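Local coordinates for ribonuclease J (Methanolobus psychrophilus R15, PDB 5HAB), which degrades RNA as an exoribonuclease of the metallo-beta-lactamase and beta-CASP family, probably using zinc ions to hydrolyse the phosphodiester backbone, at residues Pro203-Val208 with His270-Asn275. The protein carries 1 engineered substitution. Residues are numbered along the deposited sequence; the frame is centred on the assembly and turned at random.
Sequences PTLGEV and HIARVN
Leu205 forks over the first turn of helix 271-283, and its two methyl groups do most of the touching. CD2 lies against the backbone of that turn, 3.6 Å from the CA of Ala272, and reaches the CG2 branch of Ile271, 3.8 Å away. On Ile271 it is this CG2 that faces the loop, while the CG1 arm leads off from the contact. Further back along the leucine, its CB packs on the CB of Ala272 at 4.0 Å. The other fork, CD1, makes a van der Waals contact with the amide end of Asn275 one turn on, 3.5 Å from ND2, the two side chains crossing at a slant; with CG anti to the backbone N (chi1 -168°), that asparagine reaches out beside the methyl. Thr204 sets OG1 between its backbone N and carbonyl carbon (chi1 63°), which brings the hydroxyl into van der Waals contact with the methyl of Ala272, 3.4 Å from OG1 to CB. Ile308 touches both Leu205 and Ile271, continuing the apolar patch beyond the two segments.

This is a seam between the two halves of the RNase J fold: the loop following strand 189-194 belongs to the metallo-beta-lactamase part, the helix to the beta-CASP part. Bound RNA comes within about 6 Å at the nearest atoms.

The polar part of the contact is slighter and runs through water. A water hydrogen-bonded to Thr204 OG1 at 3.1 Å also donates a weak bond to Ala272 O. Arg273, whose side chain sets out away from the loop, forms a salt bridge with Glu241 and a hydrogen bond with His406.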
loop_
_atom_site.group_PDB
_atom_site.type_symbol
_atom_site.label_atom_id
_atom_site.label_comp_id
_atom_site.label_asym_id
_atom_site.label_seq_id
_atom_site.Cartn_x
_atom_site.Cartn_y
_atom_site.Cartn_z
ATOM N N PRO B 203 15.960 -28.870 3.433
ATOM C CA PRO B 203 15.126 -28.809 4.637
ATOM C C PRO B 203 15.962 -28.984 5.893
ATOM O O PRO B 203 17.059 -29.531 5.817
ATOM C CB PRO B 203 14.154 -29.986 4.464
ATOM C CG PRO B 203 14.354 -30.485 3.064
ATOM C CD PRO B 203 15.742 -30.115 2.681
ATOM N N THR B 204 15.455 -28.529 7.031
ATOM C CA THR B 204 16.172 -28.695 8.285
ATOM C C THR B 204 15.635 -29.862 9.119
ATOM O O THR B 204 16.133 -30.114 10.216
ATOM C CB THR B 204 16.130 -27.411 9.137
ATOM O OG1 THR B 204 14.777 -27.105 9.489
ATOM C CG2 THR B 204 16.731 -26.236 8.371
ATOM N N LEU B 205 14.630 -30.576 8.616
ATOM C CA LEU B 205 14.079 -31.697 9.380
ATOM C C LEU B 205 13.574 -32.863 8.533
ATOM O O LEU B 205 14.014 -34.001 8.716
ATOM C CB LEU B 205 12.945 -31.207 10.282
ATOM C CG LEU B 205 12.890 -31.842 11.672
ATOM C CD1 LEU B 205 14.252 -31.802 12.341
ATOM C CD2 LEU B 205 11.848 -31.153 12.538
ATOM N N GLY B 206 12.650 -32.594 7.622
ATOM C CA GLY B 206 12.091 -33.638 6.780
ATOM C C GLY B 206 13.049 -34.166 5.730
ATOM O O GLY B 206 14.266 -34.169 5.917
ATOM N N GLU B 207 12.489 -34.615 4.614
ATOM C CA GLU B 207 13.276 -35.168 3.525
ATOM C C GLU B 207 13.174 -34.257 2.310
ATOM O O GLU B 207 12.268 -33.426 2.218
ATOM C CB GLU B 207 12.800 -36.574 3.157
ATOM C CG GLU B 207 12.919 -37.600 4.264
ATOM C CD GLU B 207 12.353 -38.945 3.856
ATOM O OE1 GLU B 207 11.226 -38.979 3.313
ATOM O OE2 GLU B 207 13.038 -39.969 4.070
ATOM N N VAL B 208 14.118 -34.411 1.387
ATOM C CA VAL B 208 14.083 -33.702 0.117
ATOM C C VAL B 208 12.890 -34.203 -0.681
ATOM O O VAL B 208 12.616 -35.404 -0.695
ATOM C CB VAL B 208 15.405 -33.887 -0.655
ATOM C CG1 VAL B 208 15.163 -33.945 -2.158
ATOM C CG2 VAL B 208 16.372 -32.768 -0.311
ATOM N N HIS B 270 5.241 -25.600 14.036
ATOM C CA HIS B 270 6.417 -25.518 13.169
ATOM C C HIS B 270 7.615 -26.176 13.850
ATOM O O HIS B 270 8.481 -25.502 14.413
ATOM C CB HIS B 270 6.744 -24.072 12.794
ATOM C CG HIS B 270 7.524 -23.949 11.524
ATOM N ND1 HIS B 270 8.381 -24.937 11.080
ATOM C CD2 HIS B 270 7.569 -22.969 10.589
ATOM C CE1 HIS B 270 8.920 -24.567 9.933
ATOM N NE2 HIS B 270 8.445 -23.375 9.613
ATOM N N ILE B 271 7.648 -27.501 13.781
ATOM C CA ILE B 271 8.595 -28.310 14.535
ATOM C C ILE B 271 10.051 -28.074 14.111
ATOM O O ILE B 271 10.949 -28.070 14.954
ATOM C CB ILE B 271 8.209 -29.804 14.418
ATOM C CG1 ILE B 271 6.778 -30.021 14.921
ATOM C CG2 ILE B 271 9.155 -30.671 15.205
ATOM C CD1 ILE B 271 6.542 -29.543 16.349
ATOM N N ALA B 272 10.287 -27.871 12.817
ATOM C CA ALA B 272 11.634 -27.573 12.322
ATOM C C ALA B 272 12.171 -26.282 12.940
ATOM O O ALA B 272 13.336 -26.198 13.356
ATOM C CB ALA B 272 11.634 -27.479 10.812
ATOM N N ARG B 273 11.296 -25.286 13.010
ATOM C CA ARG B 273 11.641 -23.988 13.564
ATOM C C ARG B 273 11.978 -24.093 15.049
ATOM O O ARG B 273 13.023 -23.609 15.493
ATOM C CB ARG B 273 10.490 -23.003 13.363
ATOM C CG ARG B 273 10.759 -21.633 13.943
ATOM C CD ARG B 273 11.590 -20.810 12.991
ATOM N NE ARG B 273 10.756 -20.185 11.972
ATOM C CZ ARG B 273 10.626 -20.652 10.738
ATOM N NH1 ARG B 273 11.288 -21.740 10.378
ATOM N NH2 ARG B 273 9.847 -20.036 9.864
ATOM N N VAL B 274 11.077 -24.713 15.809
ATOM C CA VAL B 274 11.266 -24.908 17.244
ATOM C C VAL B 274 12.559 -25.672 17.518
ATOM O O VAL B 274 13.321 -25.325 18.426
ATOM C CB VAL B 274 10.065 -25.638 17.864
ATOM C CG1 VAL B 274 10.350 -25.994 19.318
ATOM C CG2 VAL B 274 8.806 -24.788 17.759
ATOM N N ASN B 275 12.799 -26.704 16.715
ATOM C CA ASN B 275 14.023 -27.491 16.784
ATOM C C ASN B 275 15.242 -26.583 16.671
ATOM O O ASN B 275 16.120 -26.576 17.557
ATOM C CB ASN B 275 14.039 -28.549 15.674
ATOM C CG ASN B 275 15.128 -29.588 15.869
ATOM O OD1 ASN B 275 15.316 -30.105 16.970
ATOM N ND2 ASN B 275 15.849 -29.903 14.796
HETATM O O HOH W 1 14.887 -24.360 10.989
#